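Long-range contacts in exported protein (Bacteroides fragilis, PDB 4JX0), which is of unknown function but combines a BT_3987-like N-terminal domain with an F5/8 type C-like domain and binds magnesium: residues N218-N223 / S310-E315; M254-R259 / N301-N306; K198-P203 / A224-T229. One frame throughout, in Å; residues are numbered along the deposited sequence.

Contact 1: residues N218-N223 / S310-E315. With MG (magnesium ion), chain D.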
ATOM      1  N   ASN A 218      21.160  22.105   5.235  1.00 35.50           N
ATOM      2  CA  ASN A 218      20.429  23.250   4.699  1.00 35.09           C
ATOM      3  C   ASN A 218      19.093  22.776   4.088  1.00 37.69           C
ATOM      4  O   ASN A 218      18.070  23.413   4.329  1.00 38.06           O
ATOM      5  CB  ASN A 218      21.272  24.017   3.692  1.00 34.66           C
ATOM      6  CG  ASN A 218      22.318  24.873   4.351  1.00 64.27           C
ATOM      7  OD1 ASN A 218      21.993  25.834   5.056  1.00 61.87           O
ATOM      8  ND2 ASN A 218      23.593  24.546   4.168  1.00 58.54           N
ATOM      9  N   TRP A 219      19.096  21.658   3.323  1.00 32.45           N
ATOM     10  CA  TRP A 219      17.900  21.080   2.720  1.00 31.35           C
ATOM     11  C   TRP A 219      17.367  19.892   3.519  1.00 33.78           C
ATOM     12  O   TRP A 219      18.123  18.998   3.904  1.00 33.04           O
ATOM     13  CB  TRP A 219      18.201  20.608   1.293  1.00 29.73           C
ATOM     14  CG  TRP A 219      16.978  20.174   0.546  1.00 30.77           C
ATOM     15  CD1 TRP A 219      16.116  20.972  -0.144  1.00 34.43           C
ATOM     16  CD2 TRP A 219      16.447  18.847   0.471  1.00 30.02           C
ATOM     17  NE1 TRP A 219      15.087  20.219  -0.666  1.00 33.75           N
ATOM     18  CE2 TRP A 219      15.266  18.910  -0.302  1.00 34.29           C
ATOM     19  CE3 TRP A 219      16.834  17.613   1.015  1.00 30.62           C
ATOM     20  CZ2 TRP A 219      14.482  17.781  -0.558  1.00 33.22           C
ATOM     21  CZ3 TRP A 219      16.064  16.494   0.746  1.00 31.63           C
ATOM     22  CH2 TRP A 219      14.892  16.588  -0.008  1.00 32.54           C
ATOM     23  N   TYR A 220      16.040  19.849   3.678  1.00 29.28           N
ATOM     24  CA  TYR A 220      15.325  18.767   4.341  1.00 27.55           C
ATOM     25  C   TYR A 220      13.859  18.802   3.925  1.00 31.65           C
ATOM     26  O   TYR A 220      13.368  19.844   3.487  1.00 31.75           O
ATOM     27  CB  TYR A 220      15.470  18.845   5.873  1.00 27.98           C
ATOM     28  CG  TYR A 220      15.039  20.155   6.492  1.00 29.55           C
ATOM     29  CD1 TYR A 220      15.922  21.220   6.590  1.00 31.40           C
ATOM     30  CD2 TYR A 220      13.776  20.304   7.052  1.00 31.04           C
ATOM     31  CE1 TYR A 220      15.545  22.422   7.183  1.00 32.75           C
ATOM     32  CE2 TYR A 220      13.397  21.486   7.682  1.00 32.55           C
ATOM     33  CZ  TYR A 220      14.283  22.553   7.731  1.00 40.95           C
ATOM     34  OH  TYR A 220      13.940  23.760   8.299  1.00 44.22           O
ATOM     35  N   THR A 221      13.178  17.660   4.016  1.00 28.16           N
ATOM     36  CA  THR A 221      11.765  17.563   3.657  1.00 28.03           C
ATOM     37  C   THR A 221      10.918  17.887   4.875  1.00 32.75           C
ATOM     38  O   THR A 221      11.419  17.862   5.999  1.00 31.51           O
ATOM     39  CB  THR A 221      11.441  16.158   3.097  1.00 32.38           C
ATOM     40  OG1 THR A 221      11.616  15.161   4.100  1.00 33.14           O
ATOM     41  CG2 THR A 221      12.286  15.806   1.897  1.00 27.00           C
ATOM     42  N   SER A 222       9.644  18.230   4.642  1.00 31.42           N
ATOM     43  CA  SER A 222       8.661  18.503   5.697  1.00 32.39           C
ATOM     44  C   SER A 222       7.430  17.565   5.625  1.00 37.81           C
ATOM     45  O   SER A 222       6.653  17.553   6.573  1.00 38.26           O
ATOM     46  CB  SER A 222       8.205  19.950   5.628  1.00 35.91           C
ATOM     47  OG  SER A 222       9.316  20.813   5.794  1.00 43.38           O
ATOM     48  N   ASN A 223       7.242  16.781   4.544  1.00 34.21           N
ATOM     49  CA  ASN A 223       6.108  15.854   4.451  1.00 34.32           C
ATOM     50  C   ASN A 223       6.402  14.753   3.426  1.00 38.89           C
ATOM     51  O   ASN A 223       7.385  14.843   2.688  1.00 38.51           O
ATOM     52  CB  ASN A 223       4.788  16.586   4.117  1.00 34.93           C
ATOM     53  CG  ASN A 223       4.806  17.423   2.860  1.00 53.55           C
ATOM     54  OD1 ASN A 223       5.085  16.932   1.766  1.00 57.41           O
ATOM     55  ND2 ASN A 223       4.424  18.688   2.959  1.00 38.17           N
ATOM     56  N   SER A 310      10.212  13.598   7.547  1.00 31.05           N
ATOM     57  CA  SER A 310      11.114  14.735   7.439  1.00 30.69           C
ATOM     58  C   SER A 310      12.529  14.217   7.580  1.00 35.24           C
ATOM     59  O   SER A 310      12.860  13.711   8.647  1.00 36.44           O
ATOM     60  CB  SER A 310      10.808  15.774   8.511  1.00 34.38           C
ATOM     61  OG  SER A 310      11.772  16.814   8.508  1.00 41.30           O
ATOM     62  N   VAL A 311      13.337  14.275   6.512  1.00 30.46           N
ATOM     63  CA  VAL A 311      14.713  13.786   6.540  1.00 29.73           C
ATOM     64  C   VAL A 311      15.663  14.883   6.076  1.00 33.71           C
ATOM     65  O   VAL A 311      15.299  15.704   5.237  1.00 33.38           O
ATOM     66  CB  VAL A 311      14.910  12.490   5.692  1.00 32.56           C
ATOM     67  CG1 VAL A 311      13.783  11.493   5.929  1.00 31.79           C
ATOM     68  CG2 VAL A 311      15.047  12.793   4.205  1.00 32.38           C
ATOM     69  N   ASP A 312      16.905  14.831   6.575  1.00 29.78           N
ATOM     70  CA  ASP A 312      17.997  15.709   6.172  1.00 28.90           C
ATOM     71  C   ASP A 312      18.774  15.058   5.063  1.00 30.14           C
ATOM     72  O   ASP A 312      19.021  13.863   5.142  1.00 28.42           O
ATOM     73  CB  ASP A 312      18.982  15.953   7.339  1.00 31.04           C
ATOM     74  CG  ASP A 312      18.572  16.932   8.408  1.00 40.49           C
ATOM     75  OD1 ASP A 312      17.465  17.490   8.307  1.00 42.23           O
ATOM     76  OD2 ASP A 312      19.355  17.124   9.368  1.00 45.86           O
ATOM     77  N   VAL A 313      19.192  15.822   4.055  1.00 26.97           N
ATOM     78  CA  VAL A 313      20.108  15.339   3.026  1.00 26.19           C
ATOM     79  C   VAL A 313      21.163  16.436   2.967  1.00 29.97           C
ATOM     80  O   VAL A 313      20.862  17.561   2.585  1.00 30.31           O
ATOM     81  CB  VAL A 313      19.473  14.951   1.673  1.00 29.95           C
ATOM     82  CG1 VAL A 313      20.521  14.362   0.738  1.00 29.33           C
ATOM     83  CG2 VAL A 313      18.359  13.926   1.882  1.00 29.68           C
ATOM     84  N   ASN A 314      22.343  16.141   3.520  1.00 26.62           N
ATOM     85  CA  ASN A 314      23.462  17.071   3.672  1.00 26.76           C
ATOM     86  C   ASN A 314      24.398  17.074   2.467  1.00 30.86           C
ATOM     87  O   ASN A 314      25.103  18.062   2.249  1.00 30.89           O
ATOM     88  CB  ASN A 314      24.260  16.688   4.921  1.00 27.01           C
ATOM     89  CG  ASN A 314      23.434  16.648   6.181  1.00 49.74           C
ATOM     90  OD1 ASN A 314      22.322  17.168   6.232  1.00 41.10           O
ATOM     91  ND2 ASN A 314      23.946  15.999   7.218  1.00 47.10           N
ATOM     92  N   GLU A 315      24.445  15.956   1.719  1.00 26.67           N
ATOM     93  CA  GLU A 315      25.306  15.790   0.549  1.00 26.33           C
ATOM     94  C   GLU A 315      24.818  14.584  -0.255  1.00 31.95           C
ATOM     95  O   GLU A 315      24.402  13.601   0.348  1.00 32.43           O
ATOM     96  CB  GLU A 315      26.763  15.595   1.011  1.00 27.47           C
ATOM     97  CG  GLU A 315      27.801  15.535  -0.090  1.00 37.03           C
ATOM     98  CD  GLU A 315      28.248  16.846  -0.701  1.00 52.67           C
ATOM     99  OE1 GLU A 315      27.717  17.916  -0.322  1.00 40.93           O
ATOM    100  OE2 GLU A 315      29.146  16.791  -1.573  1.00 43.55           O
TER
HETATM  101 MG    MG D 402      26.805  19.181   1.478  1.00 22.58          MG
HETATM  102  O   HOH W   1      21.708  20.238   2.910  1.00 23.59           O
HETATM  103  O   HOH W   2      25.930  20.427   3.030  1.00 33.37           O
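The antiparallel pairing of Y220 with D312 lies along the approach to a magnesium site at the end of 310-315. Y220 and D312 form a non-hydrogen-bonded pair, and the firm bonds lie beyond it, at T221, which is gripped through three of its atoms. T221 N donates to V311 O at 3.1 Å, T221 OG1 accepts from V311 N at 3.1 Å, and T221 O receives S310 OG at 2.7 Å. The hydroxyl of T221 sits between its backbone N and carbonyl carbon (chi1 65°), which brings it in front of the V311 amide; the N-H...O angle from V311 N to T221 OG1 is 160°. Toward the metal the pairing weakens: V313 N to W219 O is a long, weak bond of 3.4 Å, and water 1 bridges W219 N and V313 O.

The strands belong to one sheet of a beta-sandwich, consistent with the F5/8 type C assignment. T221, V311 and V313 all touch M302 of strand 296-304, which lies in another sheet. Within the contact, the rim of the W219 indole meets V313, CZ3 lying 3.6 Å from CG2 near the ring plane, while W219 NE1 hydrogen-bonds to I201 O. Y220 and D312 instead run side by side, the ring and carboxylate planes 56° apart. Here D312 OD1 lies 3.4 Å from Y220 CB, and OD2 accepts from N246 ND2.

Past V313 the chain supplies N314 O at 2.2 Å and E315 OE1 at 2.4 Å from the magnesium. Water 2, the carbonyl oxygens of S208 and N213, and D211 OD1 complete the six ligands, three of them main-chain carbonyls.

Contact 2: residues M254-R259 / N301-N306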
HETATM    1  N   MSE A 254      17.018  11.472  10.281  1.00 29.96           N
HETATM    2  CA  MSE A 254      17.943  10.470   9.748  1.00 28.23           C
HETATM    3  C   MSE A 254      17.177   9.612   8.760  1.00 31.69           C
HETATM    4  O   MSE A 254      16.277   8.895   9.183  1.00 32.30           O
HETATM    5  CB  MSE A 254      18.513   9.612  10.901  1.00 30.16           C
HETATM    6  CG  MSE A 254      19.328   8.400  10.439  1.00 35.79           C
HETATM    7 SE   MSE A 254      20.181   7.442  11.883  0.75 43.51          SE
HETATM    8  CE  MSE A 254      18.791   6.789  12.734  1.00 40.55           C
ATOM      9  N   LEU A 255      17.516   9.669   7.472  1.00 27.02           N
ATOM     10  CA  LEU A 255      16.836   8.882   6.437  1.00 26.74           C
ATOM     11  C   LEU A 255      16.838   7.384   6.746  1.00 30.51           C
ATOM     12  O   LEU A 255      17.906   6.797   6.922  1.00 29.58           O
ATOM     13  CB  LEU A 255      17.513   9.116   5.066  1.00 26.59           C
ATOM     14  CG  LEU A 255      17.043   8.270   3.880  1.00 30.22           C
ATOM     15  CD1 LEU A 255      15.553   8.450   3.633  1.00 30.88           C
ATOM     16  CD2 LEU A 255      17.814   8.634   2.634  1.00 30.09           C
ATOM     17  N   LYS A 256      15.635   6.778   6.803  1.00 27.65           N
ATOM     18  CA  LYS A 256      15.448   5.339   6.988  1.00 27.01           C
ATOM     19  C   LYS A 256      15.024   4.708   5.695  1.00 32.05           C
ATOM     20  O   LYS A 256      15.667   3.760   5.237  1.00 32.01           O
ATOM     21  CB  LYS A 256      14.386   5.040   8.050  1.00 29.38           C
ATOM     22  CG  LYS A 256      14.393   3.566   8.488  1.00 36.18           C
ATOM     23  CD  LYS A 256      13.017   2.986   8.678  1.00 35.09           C
ATOM     24  CE  LYS A 256      13.052   1.672   9.417  1.00 34.04           C
ATOM     25  NZ  LYS A 256      13.879   0.641   8.735  1.00 30.41           N
ATOM     26  N   SER A 257      13.906   5.205   5.123  1.00 29.37           N
ATOM     27  CA  SER A 257      13.334   4.648   3.903  1.00 28.96           C
ATOM     28  C   SER A 257      12.866   5.696   2.920  1.00 32.26           C
ATOM     29  O   SER A 257      12.560   6.816   3.311  1.00 32.29           O
ATOM     30  CB  SER A 257      12.140   3.764   4.254  1.00 32.27           C
ATOM     31  OG  SER A 257      11.104   4.510   4.867  1.00 41.36           O
ATOM     32  N   CYS A 258      12.775   5.300   1.642  1.00 28.79           N
ATOM     33  CA  CYS A 258      12.246   6.124   0.552  1.00 28.67           C
ATOM     34  C   CYS A 258      12.017   5.272  -0.706  1.00 33.70           C
ATOM     35  O   CYS A 258      12.583   4.188  -0.851  1.00 34.71           O
ATOM     36  CB  CYS A 258      13.161   7.305   0.251  1.00 29.12           C
ATOM     37  SG  CYS A 258      14.766   6.846  -0.434  1.00 33.13           S
ATOM     38  N   ARG A 259      11.192   5.792  -1.612  1.00 29.73           N
ATOM     39  CA  ARG A 259      10.844   5.187  -2.899  1.00 29.02           C
ATOM     40  C   ARG A 259      11.787   5.750  -3.951  1.00 34.01           C
ATOM     41  O   ARG A 259      11.894   6.972  -4.045  1.00 33.68           O
ATOM     42  CB  ARG A 259       9.398   5.548  -3.210  1.00 25.38           C
ATOM     43  CG  ARG A 259       8.762   4.855  -4.410  1.00 34.26           C
ATOM     44  CD  ARG A 259       7.521   5.616  -4.832  1.00 36.16           C
ATOM     45  NE  ARG A 259       6.632   5.838  -3.683  1.00 41.41           N
ATOM     46  CZ  ARG A 259       5.902   6.933  -3.447  1.00 51.30           C
ATOM     47  NH1 ARG A 259       5.913   7.950  -4.302  1.00 35.73           N
ATOM     48  NH2 ARG A 259       5.140   7.009  -2.363  1.00 37.91           N
ATOM     49  N   ASN A 301       8.601   9.938  -0.797  1.00 32.32           N
ATOM     50  CA  ASN A 301       8.116   9.331   0.441  1.00 32.16           C
ATOM     51  C   ASN A 301       9.279   9.071   1.424  1.00 36.64           C
ATOM     52  O   ASN A 301       9.410   7.981   1.996  1.00 37.25           O
ATOM     53  CB  ASN A 301       7.375   8.037   0.077  1.00 31.85           C
ATOM     54  CG  ASN A 301       6.478   7.524   1.164  1.00 50.14           C
ATOM     55  OD1 ASN A 301       5.716   8.277   1.772  1.00 42.82           O
ATOM     56  ND2 ASN A 301       6.555   6.232   1.446  1.00 45.78           N
HETATM   57  N   MSE A 302      10.113  10.095   1.628  1.00 32.51           N
HETATM   58  CA  MSE A 302      11.304   9.968   2.470  1.00 30.94           C
HETATM   59  C   MSE A 302      10.934  10.037   3.947  1.00 33.48           C
HETATM   60  O   MSE A 302      10.496  11.090   4.424  1.00 34.19           O
HETATM   61  CB  MSE A 302      12.335  11.043   2.121  1.00 33.07           C
HETATM   62  CG  MSE A 302      12.682  11.084   0.640  1.00 39.99           C
HETATM   63 SE   MSE A 302      13.992  12.427   0.238  0.75 48.23          SE
HETATM   64  CE  MSE A 302      15.586  11.370   0.535  1.00 44.31           C
HETATM   65  N   MSE A 303      11.098   8.901   4.656  1.00 28.20           N
HETATM   66  CA  MSE A 303      10.811   8.758   6.082  1.00 27.70           C
HETATM   67  C   MSE A 303      12.079   8.616   6.912  1.00 32.28           C
HETATM   68  O   MSE A 303      13.000   7.900   6.513  1.00 31.15           O
HETATM   69  CB  MSE A 303       9.948   7.524   6.329  1.00 29.58           C
HETATM   70  CG  MSE A 303       9.207   7.582   7.647  1.00 37.13           C
HETATM   71 SE   MSE A 303       8.446   5.896   8.134  0.75 45.23          SE
HETATM   72  CE  MSE A 303      10.016   4.957   8.741  1.00 41.73           C
ATOM     73  N   ALA A 304      12.090   9.245   8.105  1.00 29.91           N
ATOM     74  CA  ALA A 304      13.202   9.157   9.048  1.00 29.62           C
ATOM     75  C   ALA A 304      13.044   7.927   9.954  1.00 34.50           C
ATOM     76  O   ALA A 304      11.974   7.322   9.975  1.00 34.59           O
ATOM     77  CB  ALA A 304      13.269  10.419   9.892  1.00 30.68           C
ATOM     78  N   PHE A 305      14.089   7.564  10.719  1.00 31.27           N
ATOM     79  CA  PHE A 305      14.006   6.425  11.659  1.00 30.92           C
ATOM     80  C   PHE A 305      13.004   6.677  12.805  1.00 36.23           C
ATOM     81  O   PHE A 305      12.475   5.715  13.359  1.00 36.11           O
ATOM     82  CB  PHE A 305      15.368   6.102  12.272  1.00 32.04           C
ATOM     83  CG  PHE A 305      16.176   5.105  11.486  1.00 32.90           C
ATOM     84  CD1 PHE A 305      16.940   5.507  10.402  1.00 35.77           C
ATOM     85  CD2 PHE A 305      16.228   3.774  11.868  1.00 35.00           C
ATOM     86  CE1 PHE A 305      17.744   4.595   9.717  1.00 36.11           C
ATOM     87  CE2 PHE A 305      16.992   2.853  11.150  1.00 37.45           C
ATOM     88  CZ  PHE A 305      17.761   3.273  10.092  1.00 35.07           C
ATOM     89  N   ASN A 306      12.736   7.947  13.161  1.00 33.32           N
ATOM     90  CA  ASN A 306      11.779   8.241  14.222  1.00 34.40           C
ATOM     91  C   ASN A 306      10.309   8.136  13.721  1.00 39.78           C
ATOM     92  O   ASN A 306       9.397   8.409  14.499  1.00 40.53           O
ATOM     93  CB  ASN A 306      12.059   9.614  14.863  1.00 36.07           C
ATOM     94  CG  ASN A 306      11.755  10.834  14.037  1.00 52.03           C
ATOM     95  OD1 ASN A 306      11.496  10.766  12.834  1.00 46.33           O
ATOM     96  ND2 ASN A 306      11.839  11.998  14.666  1.00 41.74           N
TER
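A classic beta bulge joins neighbouring antiparallel strands here: K256 and S257 both face M303, and the register slips by one between the pairs L255-A304 and S257-M303. Two donors therefore share M303 O, K256 N at 2.9 Å in the carbonyl plane and S257 N at 3.2 Å, tilted 20° from it. M303 N returns a bond to S257 O at 2.9 Å, and beyond the bulge F305 N reaches M254 O at 3.0 Å.

F305 is approached by two side chains. K256 CG stands over the ring centre, 3.5 Å from the centroid and 3° off the normal, a CH-pi contact. M254, a selenomethionine, makes a Met-aromatic contact from an oblique direction, SE lying 4.7 Å from the same centroid. Further along the strands, N301 CB lies over one face of the R259 guanidinium, 3.5 Å from NH2, while R259 NH1 forms a salt bridge with E300.

K256 thus divides its chemistry along its length: the methylenes press on F305 and, at CD, meet the methyl of M303, whereas NZ is held by D276 and the carbonyl of R277. Those polar partners probably fix where the chain lies over the ring.

Contact 3: residues K198-P203 / A224-T229; sequences KSDIRP and ANNYLT
K198 and T229 exchange backbone bonds as a hydrogen-bonded antiparallel pair, K198 N to T229 O at 3.1 Å and T229 N to K198 O at 2.8 Å.

Past this pair, side chains bond to the opposite segment. With chi1 at 59°, D200 folds its carboxylate back over its own main chain toward N226 and Y227. OD1 accepts from Y227 N at 3.1 Å on its syn side, though 34° out of the carboxylate plane, and OD2 receives a weak bond from N226 ND2 at 3.3 Å. N226 OD1 accepts from the backbone amides of S222 and N223. S199 OG lies 2.7 Å from Y227 O and 3.1 Å from I201 O, and its single proton could serve either.

The K198-T229 bonds join edge strand 196-199 to strand 227-232 in the five-stranded antiparallel sheet of the C-terminal sandwich; those of D200 continue the connection into the adjoining loops.

Packing adds to them. The D200 carboxylate lies within 13° of parallel to the Y227 ring, OD1 over one face and offset toward the rim; Y227 also makes a cation-pi contact with R298, which could offset the nearby negative charge. Carbon atoms of I201 pack against the N226 amide, CB 3.5 Å from ND2.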
ATOM      1  N   LYS A 198      16.626  19.318  -8.271  1.00 36.16           N
ATOM      2  CA  LYS A 198      15.324  19.976  -8.301  1.00 36.57           C
ATOM      3  C   LYS A 198      14.500  19.427  -7.150  1.00 41.11           C
ATOM      4  O   LYS A 198      14.658  18.263  -6.778  1.00 41.53           O
ATOM      5  CB  LYS A 198      14.617  19.783  -9.656  1.00 39.44           C
ATOM      6  CG  LYS A 198      15.167  20.701 -10.741  1.00 64.75           C
ATOM      7  CD  LYS A 198      14.434  20.577 -12.081  1.00 80.62           C
ATOM      8  CE  LYS A 198      13.266  21.533 -12.210  1.00 97.73           C
ATOM      9  NZ  LYS A 198      12.625  21.460 -13.552  1.00107.33           N
ATOM     10  N   SER A 199      13.664  20.272  -6.553  1.00 37.35           N
ATOM     11  CA  SER A 199      12.803  19.872  -5.445  1.00 36.65           C
ATOM     12  C   SER A 199      11.611  20.825  -5.311  1.00 42.45           C
ATOM     13  O   SER A 199      11.705  22.001  -5.675  1.00 43.73           O
ATOM     14  CB  SER A 199      13.594  19.845  -4.143  1.00 37.85           C
ATOM     15  OG  SER A 199      12.764  19.469  -3.058  1.00 44.76           O
ATOM     16  N   ASP A 200      10.496  20.317  -4.773  1.00 37.95           N
ATOM     17  CA  ASP A 200       9.310  21.145  -4.542  1.00 37.88           C
ATOM     18  C   ASP A 200       9.447  21.978  -3.266  1.00 41.03           C
ATOM     19  O   ASP A 200       8.682  22.925  -3.102  1.00 42.17           O
ATOM     20  CB  ASP A 200       8.028  20.306  -4.475  1.00 39.25           C
ATOM     21  CG  ASP A 200       8.006  19.258  -3.390  1.00 45.36           C
ATOM     22  OD1 ASP A 200       9.100  18.760  -3.020  1.00 43.49           O
ATOM     23  OD2 ASP A 200       6.900  18.932  -2.906  1.00 52.13           O
ATOM     24  N   ILE A 201      10.400  21.636  -2.367  1.00 35.10           N
ATOM     25  CA  ILE A 201      10.616  22.364  -1.113  1.00 33.95           C
ATOM     26  C   ILE A 201      12.068  22.839  -1.028  1.00 39.18           C
ATOM     27  O   ILE A 201      12.978  22.127  -1.464  1.00 39.39           O
ATOM     28  CB  ILE A 201      10.223  21.492   0.106  1.00 35.55           C
ATOM     29  CG1 ILE A 201      10.138  22.345   1.371  1.00 35.33           C
ATOM     30  CG2 ILE A 201      11.168  20.284   0.309  1.00 35.06           C
ATOM     31  CD1 ILE A 201       9.323  21.751   2.455  1.00 37.29           C
ATOM     32  N   ARG A 202      12.272  24.057  -0.480  1.00 35.21           N
ATOM     33  CA  ARG A 202      13.584  24.689  -0.291  1.00 34.11           C
ATOM     34  C   ARG A 202      14.499  24.552  -1.512  1.00 38.15           C
ATOM     35  O   ARG A 202      15.643  24.127  -1.363  1.00 36.49           O
ATOM     36  CB  ARG A 202      14.280  24.099   0.945  1.00 30.00           C
ATOM     37  CG  ARG A 202      13.553  24.390   2.227  1.00 29.64           C
ATOM     38  CD  ARG A 202      14.158  23.692   3.417  1.00 30.22           C
ATOM     39  NE  ARG A 202      13.333  23.949   4.595  1.00 40.54           N
ATOM     40  CZ  ARG A 202      12.278  23.234   4.984  1.00 49.49           C
ATOM     41  NH1 ARG A 202      11.918  22.144   4.318  1.00 25.54           N
ATOM     42  NH2 ARG A 202      11.590  23.591   6.057  1.00 43.32           N
ATOM     43  N   PRO A 203      14.041  24.923  -2.726  1.00 36.25           N
ATOM     44  CA  PRO A 203      14.924  24.801  -3.904  1.00 36.28           C
ATOM     45  C   PRO A 203      16.193  25.655  -3.778  1.00 41.02           C
ATOM     46  O   PRO A 203      17.265  25.252  -4.229  1.00 39.35           O
ATOM     47  CB  PRO A 203      14.035  25.250  -5.061  1.00 38.58           C
ATOM     48  CG  PRO A 203      12.976  26.076  -4.429  1.00 43.65           C
ATOM     49  CD  PRO A 203      12.728  25.481  -3.094  1.00 38.54           C
ATOM     50  N   ALA A 224       5.546  13.717   3.393  1.00 35.32           N
ATOM     51  CA  ALA A 224       5.680  12.584   2.478  1.00 34.51           C
ATOM     52  C   ALA A 224       5.545  12.977   1.000  1.00 40.70           C
ATOM     53  O   ALA A 224       6.016  12.218   0.144  1.00 41.54           O
ATOM     54  CB  ALA A 224       4.643  11.528   2.806  1.00 34.98           C
ATOM     55  N   ASN A 225       4.898  14.123   0.684  1.00 38.01           N
ATOM     56  CA  ASN A 225       4.728  14.550  -0.709  1.00 38.52           C
ATOM     57  C   ASN A 225       5.955  15.265  -1.259  1.00 42.77           C
ATOM     58  O   ASN A 225       6.015  15.465  -2.469  1.00 43.21           O
ATOM     59  CB  ASN A 225       3.498  15.446  -0.872  1.00 41.57           C
ATOM     60  CG  ASN A 225       2.207  14.737  -0.533  1.00 62.45           C
ATOM     61  OD1 ASN A 225       1.996  13.568  -0.893  1.00 49.73           O
ATOM     62  ND2 ASN A 225       1.303  15.427   0.154  1.00 56.51           N
ATOM     63  N   ASN A 226       6.934  15.643  -0.412  1.00 39.03           N
ATOM     64  CA  ASN A 226       8.152  16.283  -0.915  1.00 38.20           C
ATOM     65  C   ASN A 226       9.027  15.264  -1.620  1.00 40.34           C
ATOM     66  O   ASN A 226       8.964  14.071  -1.303  1.00 40.57           O
ATOM     67  CB  ASN A 226       8.969  16.945   0.195  1.00 36.54           C
ATOM     68  CG  ASN A 226       8.266  18.012   0.982  1.00 49.65           C
ATOM     69  OD1 ASN A 226       8.260  17.986   2.214  1.00 46.77           O
ATOM     70  ND2 ASN A 226       7.723  19.010   0.318  1.00 36.65           N
ATOM     71  N   TYR A 227       9.846  15.737  -2.562  1.00 34.50           N
ATOM     72  CA  TYR A 227      10.761  14.885  -3.316  1.00 32.94           C
ATOM     73  C   TYR A 227      12.092  15.596  -3.557  1.00 35.83           C
ATOM     74  O   TYR A 227      12.199  16.816  -3.395  1.00 34.97           O
ATOM     75  CB  TYR A 227      10.134  14.474  -4.667  1.00 34.07           C
ATOM     76  CG  TYR A 227       9.827  15.644  -5.584  1.00 36.43           C
ATOM     77  CD1 TYR A 227      10.795  16.160  -6.440  1.00 38.61           C
ATOM     78  CD2 TYR A 227       8.577  16.251  -5.576  1.00 37.61           C
ATOM     79  CE1 TYR A 227      10.523  17.246  -7.273  1.00 40.90           C
ATOM     80  CE2 TYR A 227       8.288  17.326  -6.414  1.00 39.44           C
ATOM     81  CZ  TYR A 227       9.269  17.830  -7.255  1.00 48.68           C
ATOM     82  OH  TYR A 227       9.021  18.903  -8.086  1.00 51.19           O
ATOM     83  N   LEU A 228      13.089  14.815  -3.992  1.00 31.44           N
ATOM     84  CA  LEU A 228      14.414  15.301  -4.363  1.00 29.98           C
ATOM     85  C   LEU A 228      14.806  14.649  -5.672  1.00 33.08           C
ATOM     86  O   LEU A 228      14.946  13.425  -5.697  1.00 31.93           O
ATOM     87  CB  LEU A 228      15.425  14.969  -3.261  1.00 28.89           C
ATOM     88  CG  LEU A 228      16.906  15.238  -3.563  1.00 31.73           C
ATOM     89  CD1 LEU A 228      17.159  16.711  -3.873  1.00 31.16           C
ATOM     90  CD2 LEU A 228      17.767  14.777  -2.418  1.00 32.76           C
ATOM     91  N   THR A 229      14.972  15.442  -6.752  1.00 29.90           N
ATOM     92  CA  THR A 229      15.347  14.916  -8.064  1.00 30.05           C
ATOM     93  C   THR A 229      16.821  15.151  -8.329  1.00 34.88           C
ATOM     94  O   THR A 229      17.311  16.252  -8.122  1.00 34.60           O
ATOM     95  CB  THR A 229      14.508  15.535  -9.187  1.00 38.71           C
ATOM     96  OG1 THR A 229      13.143  15.557  -8.802  1.00 39.27           O
ATOM     97  CG2 THR A 229      14.623  14.766 -10.493  1.00 38.71           C
TER

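In the fold
From the N terminus, the chain first runs through a ten-stranded mixed sheet; all three contacts lie later, in the C-terminal sandwich. Contact 3 opens at 198-203 and closes at 224-229, but 218-223 comes in between, so contacts 1 and 3 cross. They meet where W219 NE1 reaches I201 O. Contact 2 then joins 254-259 to 301-306, after contact 3 has closed and nested within the large loop that contact 1 completes at 310-315. Contacts 2 and 3 share the five-stranded sheet, where strands 227-232 and 296-304 are neighbours. Contact 1 belongs to the other sheet, and V311 packs against M302, M303 and A304, bringing the two sheets together.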